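Local coordinates for ribulose bisphosphate carboxylase (Pyrococcus horikoshii, PDB 2D69), which probably catalyses the magnesium-dependent addition of carbon dioxide and water to ribulose 1,5-bisphosphate, giving two molecules of 3-phosphoglycerate in an archaeal AMP degradation pathway, at residues A[145-150]-A[246-251]; A[153-158]-A[387-392]; A[182-187]-A[366-371]. All coordinates share one frame; numbering follows the deposited sequence.

Contact 1. Residues A[145-150]-A[246-251]. With SO4 (sulfate ion), chain H.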
ATOM      1  N   GLU A 145     -34.221  15.639  -2.472  1.00 15.37           N
ATOM      2  CA  GLU A 145     -33.438  16.144  -3.606  1.00 15.92           C
ATOM      3  C   GLU A 145     -32.954  15.042  -4.570  1.00 15.37           C
ATOM      4  O   GLU A 145     -33.120  15.157  -5.807  1.00 14.36           O
ATOM      5  CB  GLU A 145     -32.260  16.954  -3.110  1.00 17.34           C
ATOM      6  CG  GLU A 145     -31.332  17.473  -4.191  1.00 21.02           C
ATOM      7  CD  GLU A 145     -30.133  18.268  -3.644  1.00 28.23           C
ATOM      8  OE1 GLU A 145     -29.413  17.785  -2.717  1.00 30.52           O
ATOM      9  OE2 GLU A 145     -29.879  19.363  -4.186  1.00 29.86           O
ATOM     10  N   PHE A 146     -32.391  13.965  -4.048  1.00 14.61           N
ATOM     11  CA  PHE A 146     -31.844  12.921  -4.941  1.00 14.59           C
ATOM     12  C   PHE A 146     -32.921  12.003  -5.476  1.00 14.54           C
ATOM     13  O   PHE A 146     -32.744  11.380  -6.517  1.00 14.66           O
ATOM     14  CB  PHE A 146     -30.585  12.206  -4.329  1.00 13.21           C
ATOM     15  CG  PHE A 146     -30.846  11.195  -3.263  1.00 13.93           C
ATOM     16  CD1 PHE A 146     -30.234  11.339  -2.005  1.00 11.75           C
ATOM     17  CD2 PHE A 146     -31.591  10.064  -3.518  1.00 14.41           C
ATOM     18  CE1 PHE A 146     -30.406  10.376  -0.996  1.00 14.24           C
ATOM     19  CE2 PHE A 146     -31.805   9.105  -2.521  1.00 14.84           C
ATOM     20  CZ  PHE A 146     -31.203   9.257  -1.245  1.00 16.12           C
ATOM     21  N   MET A 147     -34.073  11.970  -4.807  1.00 15.39           N
ATOM     22  CA  MET A 147     -35.199  11.158  -5.289  1.00 15.64           C
ATOM     23  C   MET A 147     -36.061  11.965  -6.270  1.00 15.42           C
ATOM     24  O   MET A 147     -36.897  11.413  -6.992  1.00 15.46           O
ATOM     25  CB  MET A 147     -36.035  10.701  -4.112  1.00 15.11           C
ATOM     26  CG  MET A 147     -35.410   9.590  -3.223  1.00 15.47           C
ATOM     27  SD  MET A 147     -34.912   8.157  -4.189  1.00 15.48           S
ATOM     28  CE  MET A 147     -36.490   7.510  -4.873  1.00 19.04           C
ATOM     29  N   GLY A 148     -35.856  13.278  -6.287  1.00 16.06           N
ATOM     30  CA  GLY A 148     -36.628  14.182  -7.143  1.00 15.40           C
ATOM     31  C   GLY A 148     -38.088  14.276  -6.728  1.00 15.59           C
ATOM     32  O   GLY A 148     -38.983  14.473  -7.604  1.00 13.42           O
ATOM     33  N   VAL A 149     -38.363  14.118  -5.425  1.00 13.36           N
ATOM     34  CA  VAL A 149     -39.741  14.151  -4.943  1.00 15.90           C
ATOM     35  C   VAL A 149     -39.947  15.245  -3.913  1.00 16.55           C
ATOM     36  O   VAL A 149     -39.502  15.103  -2.754  1.00 15.21           O
ATOM     37  CB  VAL A 149     -40.174  12.764  -4.383  1.00 16.26           C
ATOM     38  CG1 VAL A 149     -41.575  12.821  -3.813  1.00 16.98           C
ATOM     39  CG2 VAL A 149     -40.096  11.707  -5.495  1.00 18.89           C
ATOM     40  N   LYS A 150     -40.635  16.333  -4.306  1.00 18.23           N
ATOM     41  CA  LYS A 150     -40.523  17.564  -3.498  1.00 20.61           C
ATOM     42  C   LYS A 150     -41.519  17.701  -2.330  1.00 20.40           C
ATOM     43  O   LYS A 150     -41.192  18.281  -1.289  1.00 20.47           O
ATOM     44  CB  LYS A 150     -40.363  18.844  -4.338  1.00 21.52           C
ATOM     45  CG  LYS A 150     -41.513  19.219  -5.243  1.00 27.48           C
ATOM     46  CD  LYS A 150     -41.072  20.211  -6.424  1.00 33.07           C
ATOM     47  CE  LYS A 150     -41.979  19.943  -7.716  1.00 37.04           C
ATOM     48  NZ  LYS A 150     -41.867  20.922  -8.890  1.00 39.51           N
ATOM     49  N   GLY A 246     -25.937   2.979  -6.252  1.00 14.02           N
ATOM     50  CA  GLY A 246     -26.949   3.137  -5.225  1.00 14.33           C
ATOM     51  C   GLY A 246     -26.698   4.308  -4.317  1.00 14.17           C
ATOM     52  O   GLY A 246     -25.535   4.678  -4.062  1.00 14.06           O
ATOM     53  N   GLN A 247     -27.774   4.883  -3.785  1.00 14.19           N
ATOM     54  CA  GLN A 247     -27.664   5.962  -2.808  1.00 14.36           C
ATOM     55  C   GLN A 247     -28.236   5.656  -1.452  1.00 13.49           C
ATOM     56  O   GLN A 247     -28.309   6.553  -0.622  1.00 13.56           O
ATOM     57  CB  GLN A 247     -28.260   7.281  -3.341  1.00 14.60           C
ATOM     58  CG  GLN A 247     -27.622   7.735  -4.654  1.00 15.84           C
ATOM     59  CD  GLN A 247     -28.117   9.102  -5.221  1.00 19.59           C
ATOM     60  OE1 GLN A 247     -29.053   9.131  -6.032  1.00 18.69           O
ATOM     61  NE2 GLN A 247     -27.427  10.205  -4.865  1.00 13.80           N
ATOM     62  N   TYR A 248     -28.650   4.412  -1.212  1.00 13.83           N
ATOM     63  CA  TYR A 248     -29.195   3.974   0.079  1.00 13.11           C
ATOM     64  C   TYR A 248     -28.673   2.598   0.523  1.00 12.58           C
ATOM     65  O   TYR A 248     -28.482   1.709  -0.274  1.00 13.45           O
ATOM     66  CB  TYR A 248     -30.711   3.791  -0.068  1.00 12.55           C
ATOM     67  CG  TYR A 248     -31.725   4.900   0.205  1.00 12.39           C
ATOM     68  CD1 TYR A 248     -32.531   5.426  -0.847  1.00 11.66           C
ATOM     69  CD2 TYR A 248     -32.009   5.300   1.470  1.00 12.52           C
ATOM     70  CE1 TYR A 248     -33.576   6.298  -0.578  1.00 12.65           C
ATOM     71  CE2 TYR A 248     -33.021   6.217   1.738  1.00 13.62           C
ATOM     72  CZ  TYR A 248     -33.808   6.701   0.710  1.00 11.52           C
ATOM     73  OH  TYR A 248     -34.824   7.552   1.012  1.00 13.43           O
ATOM     74  N   VAL A 249     -28.444   2.441   1.818  1.00 12.35           N
ATOM     75  CA  VAL A 249     -28.322   1.130   2.441  1.00 12.53           C
ATOM     76  C   VAL A 249     -29.255   1.085   3.621  1.00 13.77           C
ATOM     77  O   VAL A 249     -29.520   2.113   4.269  1.00 14.20           O
ATOM     78  CB  VAL A 249     -26.855   0.831   2.864  1.00 11.94           C
ATOM     79  CG1 VAL A 249     -25.976   0.869   1.664  1.00 12.84           C
ATOM     80  CG2 VAL A 249     -26.316   1.857   3.869  1.00  9.68           C
ATOM     81  N   MET A 250     -29.699  -0.134   3.944  1.00 12.84           N
ATOM     82  CA  MET A 250     -30.537  -0.409   5.059  1.00 13.71           C
ATOM     83  C   MET A 250     -29.700  -1.173   6.083  1.00 13.13           C
ATOM     84  O   MET A 250     -28.945  -2.091   5.736  1.00 13.80           O
ATOM     85  CB  MET A 250     -31.722  -1.270   4.629  1.00 13.47           C
ATOM     86  CG  MET A 250     -32.383  -2.073   5.810  1.00 18.33           C
ATOM     87  SD  MET A 250     -33.886  -2.880   5.186  1.00 24.47           S
ATOM     88  CE  MET A 250     -33.907  -4.201   6.251  1.00 20.11           C
ATOM     89  N   ILE A 251     -29.811  -0.770   7.321  1.00 13.12           N
ATOM     90  CA  ILE A 251     -29.114  -1.443   8.398  1.00 14.01           C
ATOM     91  C   ILE A 251     -30.139  -1.744   9.486  1.00 15.06           C
ATOM     92  O   ILE A 251     -30.899  -0.872   9.860  1.00 16.95           O
ATOM     93  CB  ILE A 251     -27.981  -0.564   8.947  1.00 13.52           C
ATOM     94  CG1 ILE A 251     -26.946  -0.219   7.855  1.00 16.32           C
ATOM     95  CG2 ILE A 251     -27.254  -1.262  10.078  1.00 16.85           C
ATOM     96  CD1 ILE A 251     -25.847   0.743   8.311  1.00 19.00           C
TER
HETATM   97  S   SO4 H1004     -43.432  15.100  -6.956  1.00117.48           S
HETATM   98  O1  SO4 H1004     -42.036  15.378  -7.304  1.00116.86           O
HETATM   99  O2  SO4 H1004     -43.669  15.391  -5.533  1.00116.10           O
HETATM  100  O3  SO4 H1004     -44.244  16.009  -7.762  1.00118.25           O
HETATM  101  O4  SO4 H1004     -43.794  13.709  -7.274  1.00115.59           O
HETATM  102  O   HOH W   1     -30.432  10.661  -7.856  1.00 29.47           O
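Phe146 meets two consecutive residues, Gln247 and Tyr248, in two different ways. Over one ring face lies the extended side chain of Gln247: CB sits 4.2 Å from the centroid of the Phe146 ring, a CH-pi contact, and the amide beyond it slides back along the ring with its plane tilted 36° from it. The edge of the same ring turns to the face of Tyr248 in an offset edge-to-face pair, with centroids 5.5 Å apart and planes at 80°; Phe146 CE2 comes within 3.8 Å of Tyr248 CE1. Met147 SD stands at the rim of the tyrosine ring. The pairing joins the end of helix 139-147 to the start of strand 248-252 in the alpha/beta (TIM) barrel, whose first strand, 154-157, follows this helix. One water ties the two sides together, donating to Phe146 O and to Gln247 OE1, each at 2.8 Å. With CG between the backbone N and the carbonyl carbon (chi1 77°), the Phe146 ring is set between Gln247 and Tyr248. Farther out, Gln309 NE2 bonds to Tyr248 OH, Phe138 adds a second edge-to-face partner for Phe146, and Gly148, with positive phi, closes the helix in a Schellman motif.

Contact 2. Residues A[153-158]-A[387-392]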
ATOM      1  N   PRO A 153     -45.269  12.155   0.396  1.00 14.40           N
ATOM      2  CA  PRO A 153     -44.503  11.090   1.048  1.00 14.54           C
ATOM      3  C   PRO A 153     -43.916  10.145  -0.012  1.00 14.47           C
ATOM      4  O   PRO A 153     -44.416   9.997  -1.120  1.00 12.95           O
ATOM      5  CB  PRO A 153     -45.521  10.370   1.944  1.00 14.90           C
ATOM      6  CG  PRO A 153     -46.829  10.857   1.552  1.00 15.72           C
ATOM      7  CD  PRO A 153     -46.674  12.163   0.802  1.00 14.98           C
ATOM      8  N   LEU A 154     -42.830   9.508   0.347  1.00 14.34           N
ATOM      9  CA  LEU A 154     -42.227   8.489  -0.513  1.00 15.16           C
ATOM     10  C   LEU A 154     -42.889   7.163  -0.187  1.00 14.61           C
ATOM     11  O   LEU A 154     -43.421   6.992   0.910  1.00 12.41           O
ATOM     12  CB  LEU A 154     -40.724   8.397  -0.262  1.00 14.65           C
ATOM     13  CG  LEU A 154     -39.842   9.545  -0.772  1.00 16.20           C
ATOM     14  CD1 LEU A 154     -38.434   9.425  -0.158  1.00 15.11           C
ATOM     15  CD2 LEU A 154     -39.713   9.471  -2.253  1.00 18.99           C
ATOM     16  N   THR A 155     -42.901   6.268  -1.177  1.00 14.29           N
ATOM     17  CA  THR A 155     -43.405   4.916  -1.001  1.00 13.57           C
ATOM     18  C   THR A 155     -42.325   3.836  -1.069  1.00 14.20           C
ATOM     19  O   THR A 155     -41.303   3.969  -1.751  1.00 13.92           O
ATOM     20  CB  THR A 155     -44.455   4.605  -2.008  1.00 14.25           C
ATOM     21  OG1 THR A 155     -43.886   4.640  -3.318  1.00 13.59           O
ATOM     22  CG2 THR A 155     -45.576   5.621  -1.976  1.00 13.70           C
ATOM     23  N   ALA A 156     -42.586   2.765  -0.323  1.00 16.22           N
ATOM     24  CA  ALA A 156     -41.697   1.630  -0.180  1.00 15.76           C
ATOM     25  C   ALA A 156     -42.522   0.365  -0.128  1.00 16.05           C
ATOM     26  O   ALA A 156     -43.662   0.372   0.363  1.00 13.64           O
ATOM     27  CB  ALA A 156     -40.893   1.754   1.085  1.00 17.48           C
ATOM     28  N   THR A 157     -41.939  -0.719  -0.653  1.00 15.76           N
ATOM     29  CA  THR A 157     -42.501  -2.049  -0.531  1.00 16.13           C
ATOM     30  C   THR A 157     -41.451  -3.148  -0.284  1.00 16.26           C
ATOM     31  O   THR A 157     -40.490  -3.278  -1.030  1.00 15.61           O
ATOM     32  CB  THR A 157     -43.290  -2.358  -1.765  1.00 15.57           C
ATOM     33  OG1 THR A 157     -44.505  -1.590  -1.736  1.00 17.29           O
ATOM     34  CG2 THR A 157     -43.832  -3.764  -1.726  1.00 19.12           C
ATOM     35  N   VAL A 158     -41.666  -3.938   0.762  1.00 17.63           N
ATOM     36  CA  VAL A 158     -40.943  -5.201   0.965  1.00 18.31           C
ATOM     37  C   VAL A 158     -41.739  -6.303   0.267  1.00 19.23           C
ATOM     38  O   VAL A 158     -42.917  -6.463   0.543  1.00 16.74           O
ATOM     39  CB  VAL A 158     -40.917  -5.614   2.442  1.00 18.93           C
ATOM     40  CG1 VAL A 158     -40.043  -6.876   2.632  1.00 19.26           C
ATOM     41  CG2 VAL A 158     -40.441  -4.461   3.322  1.00 20.49           C
ATOM     42  N   LYS A 387     -49.580   1.243  -8.174  1.00 13.89           N
ATOM     43  CA  LYS A 387     -50.235   2.378  -8.781  1.00 15.02           C
ATOM     44  C   LYS A 387     -51.341   2.850  -7.858  1.00 15.33           C
ATOM     45  O   LYS A 387     -51.527   4.047  -7.697  1.00 15.98           O
ATOM     46  CB  LYS A 387     -50.808   2.074 -10.163  1.00 15.63           C
ATOM     47  CG  LYS A 387     -51.196   3.378 -10.937  1.00 17.52           C
ATOM     48  CD  LYS A 387     -51.884   3.116 -12.287  1.00 21.92           C
ATOM     49  CE  LYS A 387     -52.818   4.306 -12.692  1.00 22.86           C
ATOM     50  NZ  LYS A 387     -54.001   3.912 -13.526  1.00 25.20           N
ATOM     51  N   ALA A 388     -52.027   1.907  -7.221  1.00 14.39           N
ATOM     52  CA  ALA A 388     -53.162   2.245  -6.364  1.00 14.83           C
ATOM     53  C   ALA A 388     -52.676   3.058  -5.168  1.00 14.46           C
ATOM     54  O   ALA A 388     -53.310   4.018  -4.745  1.00 14.72           O
ATOM     55  CB  ALA A 388     -53.870   0.994  -5.893  1.00 14.09           C
ATOM     56  N   LEU A 389     -51.538   2.667  -4.634  1.00 14.12           N
ATOM     57  CA  LEU A 389     -50.953   3.370  -3.502  1.00 14.10           C
ATOM     58  C   LEU A 389     -50.561   4.805  -3.913  1.00 13.78           C
ATOM     59  O   LEU A 389     -50.892   5.777  -3.222  1.00 13.52           O
ATOM     60  CB  LEU A 389     -49.751   2.608  -2.992  1.00 13.46           C
ATOM     61  CG  LEU A 389     -49.136   3.150  -1.685  1.00 14.75           C
ATOM     62  CD1 LEU A 389     -50.071   2.962  -0.482  1.00 16.09           C
ATOM     63  CD2 LEU A 389     -47.767   2.505  -1.451  1.00 15.77           C
ATOM     64  N   ARG A 390     -49.879   4.931  -5.045  1.00 14.23           N
ATOM     65  CA  ARG A 390     -49.460   6.259  -5.548  1.00 14.12           C
ATOM     66  C   ARG A 390     -50.673   7.139  -5.831  1.00 14.51           C
ATOM     67  O   ARG A 390     -50.631   8.329  -5.590  1.00 15.11           O
ATOM     68  CB  ARG A 390     -48.589   6.140  -6.794  1.00 13.03           C
ATOM     69  CG  ARG A 390     -47.110   5.691  -6.510  1.00 13.37           C
ATOM     70  CD  ARG A 390     -46.188   6.782  -5.879  1.00 11.07           C
ATOM     71  NE  ARG A 390     -46.197   7.997  -6.723  1.00 11.10           N
ATOM     72  CZ  ARG A 390     -45.494   8.156  -7.850  1.00 12.07           C
ATOM     73  NH1 ARG A 390     -44.669   7.218  -8.287  1.00 13.22           N
ATOM     74  NH2 ARG A 390     -45.560   9.305  -8.514  1.00 11.20           N
ATOM     75  N   ASP A 391     -51.765   6.563  -6.327  1.00 15.44           N
ATOM     76  CA  ASP A 391     -52.933   7.360  -6.669  1.00 15.05           C
ATOM     77  C   ASP A 391     -53.648   7.796  -5.410  1.00 15.13           C
ATOM     78  O   ASP A 391     -54.133   8.923  -5.336  1.00 14.59           O
ATOM     79  CB  ASP A 391     -53.883   6.570  -7.519  1.00 15.66           C
ATOM     80  CG  ASP A 391     -53.411   6.427  -8.956  1.00 16.10           C
ATOM     81  OD1 ASP A 391     -52.483   7.142  -9.428  1.00 20.06           O
ATOM     82  OD2 ASP A 391     -53.943   5.622  -9.700  1.00 16.48           O
ATOM     83  N   ALA A 392     -53.709   6.928  -4.406  1.00 14.31           N
ATOM     84  CA  ALA A 392     -54.339   7.314  -3.158  1.00 14.53           C
ATOM     85  C   ALA A 392     -53.563   8.444  -2.478  1.00 15.14           C
ATOM     86  O   ALA A 392     -54.172   9.300  -1.871  1.00 15.13           O
ATOM     87  CB  ALA A 392     -54.513   6.117  -2.215  1.00 14.72           C
TER
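A buried strand-to-helix contact joins the first strand of the TIM barrel, 154-157, to helix 382-398, which comes after the last barrel strand, 368-370, and packs outside the barrel wall. The two backbones lie closest at Thr155 and Arg390, with CA atoms 7.7 Å apart, and no hydrogen bond crosses between the segments, so van der Waals packing carries the contact. As usual in a barrel strand, side chains alternate: Thr155 and Thr157 face the helix, whereas Leu154 and Ala156 point the other way, to the barrel interior.

Thr155 and Leu389 reach toward each other and meet methyl to methyl, tip to tip, CG2 of the threonine lying 3.8 Å from CD2 of the leucine. Leu389 gets there with CG anti to its backbone N (chi1 -173°), which sends the branched end, CG with its two methyls, out toward the strand. Arg390 approaches differently. Its chain crosses that of Thr155 at about a right angle and touches it through a methylene: Arg390 CD is 4.1 Å from Thr155 OG1 and equally far from Thr155 CG2. Bends at chi2 and chi3 leave the aliphatic part against the threonine while the guanidinium group is used elsewhere, NH1 bonding to Gly181 O and forming a salt bridge with Glu219. Arg152, itself salt-bridged to Asp183, lies beside Arg390, and a bound sulfate is about 5 Å from the Arg390 side chain (nearest atoms).

Around this junction, Leu389 also packs on Met356 of helix 356-363, on Val375 of helix 372-376 and on Ala371, while Thr155 touches Ile393, about one turn beyond Leu389 on helix 382-398, and Ile182 in the loop leading to strand 184-186; strand 154-157 itself runs between strands 184-186 and 368-370, its backbone bonded to both.

Contact 3. Residues A[182-187]-A[366-371]. With SO4 (sulfate ion), chain E.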
ATOM      1  N   ILE A 182     -43.832   2.420  -7.177  1.00 13.51           N
ATOM      2  CA  ILE A 182     -43.184   2.430  -5.875  1.00 14.11           C
ATOM      3  C   ILE A 182     -41.830   3.144  -5.994  1.00 13.75           C
ATOM      4  O   ILE A 182     -41.091   2.985  -6.997  1.00 14.03           O
ATOM      5  CB  ILE A 182     -42.991   0.985  -5.280  1.00 14.65           C
ATOM      6  CG1 ILE A 182     -44.320   0.388  -4.934  1.00 17.73           C
ATOM      7  CG2 ILE A 182     -42.227   1.017  -3.964  1.00 17.79           C
ATOM      8  CD1 ILE A 182     -45.095   1.184  -3.848  1.00 19.12           C
ATOM      9  N   ASP A 183     -41.491   3.918  -4.977  1.00 12.47           N
ATOM     10  CA  ASP A 183     -40.242   4.646  -5.041  1.00 13.18           C
ATOM     11  C   ASP A 183     -39.079   3.750  -4.618  1.00 13.67           C
ATOM     12  O   ASP A 183     -38.052   3.703  -5.306  1.00 13.40           O
ATOM     13  CB  ASP A 183     -40.269   5.914  -4.202  1.00 13.64           C
ATOM     14  CG  ASP A 183     -41.383   6.840  -4.584  1.00 15.64           C
ATOM     15  OD1 ASP A 183     -41.347   7.330  -5.729  1.00 12.78           O
ATOM     16  OD2 ASP A 183     -42.326   7.133  -3.806  1.00 12.97           O
ATOM     17  N   LEU A 184     -39.285   3.015  -3.516  1.00 13.71           N
ATOM     18  CA  LEU A 184     -38.254   2.315  -2.815  1.00 13.28           C
ATOM     19  C   LEU A 184     -38.548   0.819  -2.634  1.00 14.10           C
ATOM     20  O   LEU A 184     -39.508   0.431  -1.970  1.00 15.29           O
ATOM     21  CB  LEU A 184     -38.122   2.979  -1.458  1.00 13.37           C
ATOM     22  CG  LEU A 184     -37.737   4.452  -1.421  1.00 12.44           C
ATOM     23  CD1 LEU A 184     -37.752   4.922   0.017  1.00 14.48           C
ATOM     24  CD2 LEU A 184     -36.381   4.666  -2.070  1.00 12.91           C
ATOM     25  N   LEU A 185     -37.757  -0.044  -3.276  1.00 14.24           N
ATOM     26  CA  LEU A 185     -37.793  -1.454  -3.002  1.00 13.12           C
ATOM     27  C   LEU A 185     -37.140  -1.606  -1.671  1.00 13.29           C
ATOM     28  O   LEU A 185     -36.174  -0.898  -1.381  1.00 12.09           O
ATOM     29  CB  LEU A 185     -37.003  -2.198  -4.054  1.00 13.71           C
ATOM     30  CG  LEU A 185     -36.905  -3.723  -3.862  1.00 14.13           C
ATOM     31  CD1 LEU A 185     -38.271  -4.414  -3.979  1.00 13.77           C
ATOM     32  CD2 LEU A 185     -35.910  -4.281  -4.842  1.00 17.37           C
ATOM     33  N   LYS A 186     -37.630  -2.508  -0.834  1.00 13.93           N
ATOM     34  CA  LYS A 186     -37.055  -2.678   0.482  1.00 14.24           C
ATOM     35  C   LYS A 186     -36.842  -4.152   0.776  1.00 13.74           C
ATOM     36  O   LYS A 186     -37.756  -4.946   0.666  1.00 15.60           O
ATOM     37  CB  LYS A 186     -37.924  -2.002   1.557  1.00 14.54           C
ATOM     38  CG  LYS A 186     -37.426  -2.091   2.991  1.00 16.78           C
ATOM     39  CD  LYS A 186     -38.301  -1.335   4.029  1.00 18.06           C
ATOM     40  CE  LYS A 186     -38.036  -1.882   5.481  1.00 25.55           C
ATOM     41  NZ  LYS A 186     -37.696  -3.405   5.654  1.00 28.35           N
ATOM     42  N   ASP A 187     -35.639  -4.514   1.184  1.00 12.93           N
ATOM     43  CA  ASP A 187     -35.383  -5.868   1.668  1.00 13.65           C
ATOM     44  C   ASP A 187     -35.944  -6.031   3.063  1.00 14.70           C
ATOM     45  O   ASP A 187     -35.854  -5.104   3.865  1.00 14.39           O
ATOM     46  CB  ASP A 187     -33.886  -6.132   1.824  1.00 13.59           C
ATOM     47  CG  ASP A 187     -33.165  -6.352   0.513  1.00 13.22           C
ATOM     48  OD1 ASP A 187     -33.791  -6.576  -0.556  1.00 15.04           O
ATOM     49  OD2 ASP A 187     -31.915  -6.312   0.495  1.00 13.70           O
ATOM     50  N   ASP A 366     -44.214  14.284   5.236  1.00 15.81           N
ATOM     51  CA  ASP A 366     -42.812  13.945   5.370  1.00 16.02           C
ATOM     52  C   ASP A 366     -42.729  12.594   6.021  1.00 15.47           C
ATOM     53  O   ASP A 366     -42.530  12.476   7.235  1.00 15.45           O
ATOM     54  CB  ASP A 366     -42.031  15.010   6.160  1.00 16.89           C
ATOM     55  CG  ASP A 366     -41.661  16.214   5.299  1.00 18.27           C
ATOM     56  OD1 ASP A 366     -41.706  16.112   4.056  1.00 20.74           O
ATOM     57  OD2 ASP A 366     -41.354  17.303   5.777  1.00 20.31           O
ATOM     58  N   LEU A 367     -42.957  11.589   5.188  1.00 14.93           N
ATOM     59  CA  LEU A 367     -42.992  10.188   5.579  1.00 14.70           C
ATOM     60  C   LEU A 367     -42.448   9.328   4.473  1.00 14.75           C
ATOM     61  O   LEU A 367     -42.567   9.644   3.286  1.00 13.27           O
ATOM     62  CB  LEU A 367     -44.417   9.700   5.827  1.00 14.70           C
ATOM     63  CG  LEU A 367     -45.250  10.364   6.903  1.00 15.74           C
ATOM     64  CD1 LEU A 367     -46.646   9.810   6.821  1.00 16.06           C
ATOM     65  CD2 LEU A 367     -44.681  10.142   8.296  1.00 15.15           C
ATOM     66  N   VAL A 368     -41.844   8.221   4.866  1.00 13.35           N
ATOM     67  CA  VAL A 368     -41.689   7.123   3.955  1.00 13.87           C
ATOM     68  C   VAL A 368     -42.757   6.123   4.307  1.00 13.27           C
ATOM     69  O   VAL A 368     -42.830   5.698   5.471  1.00 12.57           O
ATOM     70  CB  VAL A 368     -40.322   6.495   4.098  1.00 13.46           C
ATOM     71  CG1 VAL A 368     -40.205   5.303   3.187  1.00 15.58           C
ATOM     72  CG2 VAL A 368     -39.208   7.528   3.811  1.00 16.42           C
ATOM     73  N   ILE A 369     -43.561   5.719   3.326  1.00 12.89           N
ATOM     74  CA  ILE A 369     -44.726   4.873   3.633  1.00 14.01           C
ATOM     75  C   ILE A 369     -44.479   3.480   3.082  1.00 14.45           C
ATOM     76  O   ILE A 369     -44.376   3.305   1.865  1.00 15.03           O
ATOM     77  CB  ILE A 369     -45.964   5.466   2.997  1.00 14.45           C
ATOM     78  CG1 ILE A 369     -46.319   6.779   3.678  1.00 16.29           C
ATOM     79  CG2 ILE A 369     -47.139   4.495   3.084  1.00 15.92           C
ATOM     80  CD1 ILE A 369     -47.346   7.576   2.899  1.00 17.20           C
ATOM     81  N   GLN A 370     -44.308   2.506   3.963  1.00 14.68           N
ATOM     82  CA  GLN A 370     -44.026   1.141   3.520  1.00 16.48           C
ATOM     83  C   GLN A 370     -45.366   0.392   3.491  1.00 17.67           C
ATOM     84  O   GLN A 370     -46.000   0.239   4.537  1.00 16.63           O
ATOM     85  CB  GLN A 370     -43.060   0.428   4.465  1.00 16.34           C
ATOM     86  CG  GLN A 370     -42.494  -0.933   3.925  1.00 16.88           C
ATOM     87  CD  GLN A 370     -43.526  -2.089   3.873  1.00 20.85           C
ATOM     88  OE1 GLN A 370     -43.664  -2.760   2.829  1.00 20.68           O
ATOM     89  NE2 GLN A 370     -44.257  -2.323   4.982  1.00 15.08           N
ATOM     90  N   ALA A 371     -45.764  -0.075   2.321  1.00 18.19           N
ATOM     91  CA  ALA A 371     -47.042  -0.762   2.173  1.00 21.19           C
ATOM     92  C   ALA A 371     -46.906  -2.053   1.405  1.00 23.07           C
ATOM     93  O   ALA A 371     -47.532  -2.228   0.348  1.00 26.80           O
ATOM     94  CB  ALA A 371     -48.077   0.132   1.541  1.00 20.52           C
TER
HETATM   95  S   SO4 E1001     -47.047  -5.048   5.794  1.00 50.97           S
HETATM   96  O1  SO4 E1001     -47.621  -6.216   5.146  1.00 55.49           O
HETATM   97  O2  SO4 E1001     -47.725  -4.772   7.037  1.00 53.66           O
HETATM   98  O3  SO4 E1001     -45.663  -5.374   6.085  1.00 57.41           O
HETATM   99  O4  SO4 E1001     -47.083  -3.910   4.892  1.00 54.54           O
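With CG1 of Val368 anti to the backbone N (chi1 177°) and CG of Leu184 anti to its own carbonyl carbon, the two side chains cross at about a right angle, and Leu184 CD1 packs 4.0 Å from Val368 CG1. Two residues on, Lys186 CD comes within 4.2 Å of Gln370 CG. Strands 184-186 and 368-370 are the second and eighth of the TIM barrel, with strand 154-157 between them, so their side chains meet inside the barrel past Ala156, which touches Leu184. The Lys186 chain runs extended as far as CE, and the last torsion turns NZ aside, 3.1 Å from Asp187 O, with the donor tilted from the carbonyl plane. By prediction this lysine is carbamylated to hold magnesium, but here it carries no carbamate. A bend at chi2 (-71°) turns the Gln370 amide aside, with NE2 toward the sulfate. NE2 bonds to sulfate O4 at 3.2 Å (N-H...O angle 154°) and to Ser348 OG, while OE1 accepts from Val158 N, so both ends of the amide are fixed. The sulfate, which probably came from the crystallisation liquor, is also held by Gly350 N and Gly373 N, consistent with a site for a substrate phosphate.

All three contacts belong to the catalytic TIM barrel and reach its parallel sheet. The centres of contacts 2 and 3 are about 7 Å apart, those of contacts 1 and 3 about 11 Å, and those of contacts 1 and 2 about 15 Å. Along the chain, 145-150, 153-158 and 182-187 come first, then 246-251, and finally 366-371 and 387-392, so contact 1 crosses both others while contact 3 falls between the two segments of contact 2. Strand 154-157 joins contacts 2 and 3 through probable hydrogen bonds from Ile369 N to Leu154 O and from Thr155 N to Asp183 OD2; Leu184 touches Tyr248 and Met147 of contact 1. Outer helix packing, barrel interior and predicted metal and substrate sites thus adjoin.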